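Local coordinates for protein putative fructose-bisphosphate aldolase (PDB 3PM6) that belongs to the class II aldolase family, a putative enzyme built on a closed beta/alpha barrel that carries a zinc ion and assembles as two chains, at residues R131-R134 and E135-Y139; E216-G219 and E220-G223; L269-T272 and R273-E277. All blocks are in the same frame, centred on the assembly; numbering follows the deposited sequence.

Interaction 1. Residues R131-R134 and E135-Y139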
# COMPACT_ATOMS: atom_id res chain seq x y z
N ARG A 131 29.71 -10.01 -14.71
CA ARG A 131 29.88 -11.16 -13.83
C ARG A 131 28.70 -11.31 -12.87
O ARG A 131 28.08 -12.37 -12.79
CB ARG A 131 31.19 -11.05 -13.03
CG ARG A 131 31.59 -12.34 -12.29
CD ARG A 131 32.79 -12.15 -11.33
NE ARG A 131 32.50 -11.24 -10.21
CZ ARG A 131 31.81 -11.58 -9.13
NH1 ARG A 131 31.32 -12.81 -9.00
NH2 ARG A 131 31.61 -10.71 -8.18
N LEU A 132 28.43 -10.25 -12.11
CA LEU A 132 27.30 -10.29 -11.20
C LEU A 132 25.96 -10.45 -11.96
O LEU A 132 25.10 -11.21 -11.53
CB LEU A 132 27.27 -9.03 -10.33
CG LEU A 132 28.43 -8.85 -9.36
CD1 LEU A 132 28.48 -7.38 -8.91
CD2 LEU A 132 28.33 -9.86 -8.18
N THR A 133 25.79 -9.73 -13.09
CA THR A 133 24.53 -9.84 -13.86
C THR A 133 24.29 -11.30 -14.28
O THR A 133 23.21 -11.85 -14.07
CB THR A 133 24.46 -8.88 -15.08
OG1 THR A 133 24.52 -7.52 -14.64
CG2 THR A 133 23.16 -9.08 -15.88
N ARG A 134 25.31 -11.95 -14.84
CA ARG A 134 25.15 -13.37 -15.27
C ARG A 134 24.65 -14.27 -14.13
O ARG A 134 23.70 -15.03 -14.29
CB ARG A 134 26.46 -13.91 -15.83
CG ARG A 134 26.41 -15.37 -16.27
CD ARG A 134 27.76 -15.78 -16.87
NE ARG A 134 28.07 -15.02 -18.09
CZ ARG A 134 27.64 -15.35 -19.31
NH1 ARG A 134 26.87 -16.43 -19.51
NH2 ARG A 134 27.98 -14.58 -20.34
N GLU A 135 25.28 -14.17 -12.97
CA GLU A 135 24.90 -15.03 -11.88
C GLU A 135 23.58 -14.65 -11.24
O GLU A 135 22.85 -15.53 -10.78
CB GLU A 135 26.05 -15.22 -10.88
CG GLU A 135 26.17 -14.28 -9.73
CD GLU A 135 27.28 -14.75 -8.75
OE1 GLU A 135 28.34 -14.10 -8.69
OE2 GLU A 135 27.09 -15.78 -8.04
N LEU A 136 23.25 -13.36 -11.22
CA LEU A 136 21.98 -12.94 -10.67
C LEU A 136 20.81 -13.25 -11.59
O LEU A 136 19.69 -13.49 -11.11
CB LEU A 136 22.00 -11.46 -10.25
CG LEU A 136 22.91 -11.20 -9.05
CD1 LEU A 136 23.26 -9.71 -8.97
CD2 LEU A 136 22.33 -11.71 -7.74
N VAL A 137 21.04 -13.21 -12.90
CA VAL A 137 20.04 -13.61 -13.87
C VAL A 137 19.69 -15.09 -13.65
O VAL A 137 18.51 -15.48 -13.68
CB VAL A 137 20.54 -13.39 -15.31
CG1 VAL A 137 19.72 -14.21 -16.31
CG2 VAL A 137 20.52 -11.88 -15.66
N ALA A 138 20.71 -15.92 -13.43
CA ALA A 138 20.49 -17.35 -13.15
C ALA A 138 19.57 -17.50 -11.93
O ALA A 138 18.57 -18.22 -11.97
CB ALA A 138 21.84 -18.08 -12.91
N TYR A 139 19.90 -16.76 -10.87
CA TYR A 139 19.14 -16.84 -9.64
C TYR A 139 17.68 -16.43 -9.82
O TYR A 139 16.76 -17.07 -9.29
CB TYR A 139 19.83 -16.00 -8.56
CG TYR A 139 19.35 -16.26 -7.16
CD1 TYR A 139 20.07 -17.12 -6.28
CD2 TYR A 139 18.18 -15.65 -6.69
CE1 TYR A 139 19.61 -17.35 -4.95
CE2 TYR A 139 17.71 -15.87 -5.38
CZ TYR A 139 18.43 -16.72 -4.51
OH TYR A 139 17.94 -16.91 -3.23
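Arg131 holds CG trans to its backbone N (chi1 -168°) and then bends at chi3 (64°), a course that brings its guanidinium back alongside the carboxylate of Glu135, whose chain runs extended beyond CG. The two side chains lie side by side and point the same way, and Arg131 NH1 meets Glu135 OE1 in a salt bridge of 3.3 Å. With the two planes 80° apart, the groups meet through one nitrogen and one oxygen, not as a two-pronged pair; Glu128 pairs with NE of the same arginine. Next round the helix, Leu132 CB touches Leu136 CD1 at 4.3 Å, and Leu136 N donates to Leu132 O at 2.9 Å. On the buried side Thr133 CG2 meets Val137 CG2 at 3.9 Å, while Val137 N bonds Thr133 O at 2.8 Å. The threonine hydroxyl turns back to the carbonyl of Asn129, one turn earlier. Thr133 and Val137 pack on strand 146-149, and Leu136 reaches strand 116-119 and helix 95-103. Charged i to i+4 pairing outside and branched side chains inside make this an amphipathic helix, the crossover of a beta-alpha-beta unit in the barrel.

Interaction 2. Residues E216-G219 and E220-G223; sequences EAVG and ERVG
Val218 and Val222 cross obliquely where the chain leaves helix 208-218, with Val218 CG2 against Val222 CG2 at 3.7 Å. In both valines CG2 sits between the backbone N and the carbonyl carbon, with chi1 near -60°, and this shared setting gives each residue the branch that touches the other. Val218 CB lies only a little further from the same Val222 methyl. Leu188 on the neighbouring strand 187-188 packs against both valines, and Val181 of helix 174-181 also touches Val222, so the pair is enclosed by the fold. Arg221 approaches Val218 differently: its side chain crosses the valine at about a right angle. Bent at chi3 (-72°), it curls back over the helix end, and its NH2 comes 3.7 Å from Val218 CG1, the branch not used for Val222. The carbonyl of Ala217 lies at the edge of the guanidinium, in its plane, with Ala217 O 3.5 Å from Arg221 NH2. Glu178 of helix 174-181 touches the arginine as well. The Val218 carbonyl ties the turn. Its oxygen, Val218 O, accepts from Val222 N at 3.0 Å, nearly in line with the carbonyl bond, and from Arg221 N at 2.7 Å, a donor that stands 40° above the carbonyl plane. Two bonds thus grip a single oxygen and draw Arg221 and Val222 back against the helix end. Further on, Gly223 bonds through its backbone to Asn186 and Leu188. The arrangement is that of a helix-to-strand connection in a beta/alpha barrel, in which the last turn of a helix is tied to the loop leading into the next parallel strand, here 223-226.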
# COMPACT_ATOMS: atom_id res chain seq x y z
N GLU A 216 19.84 -2.38 -33.78
CA GLU A 216 20.21 -3.19 -34.94
C GLU A 216 21.03 -4.41 -34.49
O GLU A 216 20.84 -5.51 -35.01
CB GLU A 216 21.00 -2.33 -35.92
CG GLU A 216 21.20 -2.94 -37.26
CD GLU A 216 19.94 -2.91 -38.08
OE1 GLU A 216 19.06 -2.09 -37.75
OE2 GLU A 216 19.84 -3.71 -39.03
N ALA A 217 21.92 -4.24 -33.51
CA ALA A 217 22.77 -5.36 -33.10
C ALA A 217 22.03 -6.38 -32.25
O ALA A 217 22.24 -7.56 -32.41
CB ALA A 217 24.04 -4.88 -32.38
N VAL A 218 21.16 -5.94 -31.34
CA VAL A 218 20.56 -6.89 -30.39
C VAL A 218 19.04 -6.86 -30.32
O VAL A 218 18.44 -7.71 -29.68
CB VAL A 218 21.10 -6.70 -28.96
CG1 VAL A 218 22.61 -6.78 -28.93
CG2 VAL A 218 20.62 -5.38 -28.39
N GLY A 219 18.43 -5.86 -30.96
CA GLY A 219 17.01 -5.62 -30.87
C GLY A 219 16.12 -6.82 -31.09
O GLY A 219 15.06 -6.91 -30.49
N GLU A 220 16.55 -7.76 -31.93
CA GLU A 220 15.73 -8.95 -32.20
C GLU A 220 15.84 -10.00 -31.09
O GLU A 220 15.03 -10.93 -31.03
CB GLU A 220 16.08 -9.53 -33.58
CG GLU A 220 15.98 -8.49 -34.70
CD GLU A 220 16.05 -9.08 -36.11
OE1 GLU A 220 16.79 -10.07 -36.33
OE2 GLU A 220 15.36 -8.52 -37.00
N ARG A 221 16.83 -9.84 -30.21
CA ARG A 221 17.10 -10.81 -29.13
C ARG A 221 16.67 -10.30 -27.75
O ARG A 221 16.34 -11.11 -26.87
CB ARG A 221 18.59 -11.25 -29.13
CG ARG A 221 19.05 -11.96 -30.45
CD ARG A 221 20.56 -12.32 -30.49
NE ARG A 221 21.48 -11.18 -30.65
CZ ARG A 221 22.71 -11.14 -30.12
NH1 ARG A 221 23.14 -12.15 -29.39
NH2 ARG A 221 23.49 -10.11 -30.30
N VAL A 222 16.68 -8.98 -27.54
CA VAL A 222 16.25 -8.38 -26.27
C VAL A 222 15.36 -7.13 -26.44
O VAL A 222 15.44 -6.44 -27.47
CB VAL A 222 17.47 -8.06 -25.33
CG1 VAL A 222 18.27 -9.30 -25.04
CG2 VAL A 222 18.36 -6.94 -25.89
N GLY A 223 14.52 -6.87 -25.44
CA GLY A 223 13.71 -5.63 -25.41
C GLY A 223 14.56 -4.45 -24.92
O GLY A 223 15.54 -4.64 -24.22

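Interaction 3. Residues L269-T272 and R273-E277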
# COMPACT_ATOMS: atom_id res chain seq x y z
N LEU A 269 -7.60 19.76 3.96
CA LEU A 269 -8.61 18.82 3.49
C LEU A 269 -8.59 17.62 4.40
O LEU A 269 -7.55 17.33 4.99
CB LEU A 269 -8.25 18.33 2.08
CG LEU A 269 -8.36 19.31 0.92
CD1 LEU A 269 -7.94 18.59 -0.36
CD2 LEU A 269 -9.77 19.85 0.79
N PRO A 270 -9.71 16.90 4.52
CA PRO A 270 -9.66 15.66 5.29
C PRO A 270 -8.65 14.71 4.65
O PRO A 270 -8.48 14.74 3.41
CB PRO A 270 -11.07 15.09 5.15
CG PRO A 270 -11.94 16.28 4.86
CD PRO A 270 -11.08 17.21 4.05
N ILE A 271 -8.00 13.88 5.46
CA ILE A 271 -7.04 12.91 4.93
C ILE A 271 -7.63 12.10 3.78
O ILE A 271 -6.95 11.85 2.78
CB ILE A 271 -6.51 11.94 6.01
CG1 ILE A 271 -5.61 12.67 6.99
CG2 ILE A 271 -5.65 10.83 5.34
CD1 ILE A 271 -5.15 11.79 8.16
N THR A 272 -8.90 11.70 3.91
CA THR A 272 -9.53 10.93 2.85
C THR A 272 -9.46 11.65 1.50
O THR A 272 -9.14 11.03 0.48
CB THR A 272 -10.98 10.55 3.15
OG1 THR A 272 -11.70 11.71 3.58
CG2 THR A 272 -11.08 9.45 4.25
N ARG A 273 -9.78 12.95 1.49
CA ARG A 273 -9.76 13.74 0.25
C ARG A 273 -8.33 13.99 -0.22
O ARG A 273 -8.05 14.08 -1.42
CB ARG A 273 -10.49 15.08 0.44
CG ARG A 273 -10.72 15.84 -0.85
CD ARG A 273 -12.00 15.39 -1.54
NE ARG A 273 -12.05 15.79 -2.94
CZ ARG A 273 -12.07 14.94 -3.97
NH1 ARG A 273 -12.05 13.63 -3.76
NH2 ARG A 273 -12.14 15.40 -5.22
N LEU A 274 -7.42 14.12 0.74
CA LEU A 274 -5.99 14.20 0.44
C LEU A 274 -5.56 12.99 -0.40
O LEU A 274 -4.94 13.15 -1.45
CB LEU A 274 -5.21 14.26 1.73
CG LEU A 274 -4.01 15.17 1.83
CD1 LEU A 274 -4.34 16.56 1.31
CD2 LEU A 274 -3.56 15.22 3.29
N HIS A 275 -5.95 11.78 0.03
CA HIS A 275 -5.56 10.55 -0.67
C HIS A 275 -6.18 10.50 -2.04
O HIS A 275 -5.55 10.05 -2.99
CB HIS A 275 -5.95 9.31 0.13
CG HIS A 275 -5.08 9.07 1.32
ND1 HIS A 275 -3.72 8.94 1.22
CD2 HIS A 275 -5.38 8.92 2.63
CE1 HIS A 275 -3.20 8.74 2.43
NE2 HIS A 275 -4.19 8.74 3.30
N GLU A 276 -7.44 10.94 -2.13
CA GLU A 276 -8.16 10.98 -3.39
C GLU A 276 -7.50 11.91 -4.39
O GLU A 276 -7.32 11.54 -5.56
CB GLU A 276 -9.63 11.38 -3.17
CG GLU A 276 -10.48 10.25 -2.50
CD GLU A 276 -11.88 10.72 -2.02
OE1 GLU A 276 -12.34 11.84 -2.38
OE2 GLU A 276 -12.51 9.96 -1.27
N GLU A 277 -7.11 13.10 -3.92
CA GLU A 277 -6.54 14.12 -4.81
C GLU A 277 -5.15 13.74 -5.36
O GLU A 277 -4.91 13.89 -6.57
CB GLU A 277 -6.59 15.52 -4.16
CG GLU A 277 -8.04 16.05 -4.02
CD GLU A 277 -8.13 17.56 -3.75
OE1 GLU A 277 -7.15 18.27 -4.01
OE2 GLU A 277 -9.19 18.03 -3.28
O HOH W 1 -13.49 11.75 1.22
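Leu269 CD1 rests against the carboxylate of Glu277, 3.2 Å from OE2, the two side chains crossing at about a right angle; the same methyl lies 3.9 Å from Arg273 CG. On another side of the helix, Ile271 and His275 run side by side, and Ile271 CG2 meets the imidazole at 3.3 Å from both CD2 and NE2. With CG1 opposite the carbonyl carbon (chi1 -69°), Ile271 leaves CG2 trans to its backbone N and beside the ring. Thr272 and Glu276 are joined through a water, which lies 3.0 Å from Thr272 OG1 and donates to Glu276 OE2 at 3.2 Å. Backbone bonds of the helix start underlie this spacing: Pro270, at the N-cap position, accepts from Leu274 N at 2.9 Å through its carbonyl, and His275 N bonds Ile271 O in the next step. In the outer shell, Glu38 of the same chain binds His275 ND1, while Asn36 of the second subunit bonds to NE2. Trp61 of that subunit donates to Glu276 OE2 and packs on Thr272. The Arg273 guanidinium and the Glu277 carboxylate also attract, but at a long 3.6 Å from NE to OE2, with no N-H pointing at the oxygen. Polar groups fastened from two chains imply that the first two turns of helix 271-292 form part of the subunit interface, where bonds of fixed direction supplement apolar contact.

How the interactions relate
All three are local contacts between neighbours in sequence. Interactions 1 and 2, their centres 20 Å apart, each have a buried apolar side toward the barrel, where valines meet its strands or adjoining helices. Interaction 1 lies within one helix and adds a charged pair on its outer side; interaction 2 spans the end of a helix, where one carbonyl accepts two backbone bonds. Interaction 3 sits across the chain's centre and farther from it, about 44 Å from interaction 1 and 45 Å from interaction 2 between centres. It opens a helix and, unlike the others, is buried in part by the second subunit, through hydrogen bonds of histidine and glutamate and the packing of Ile271 and Thr272.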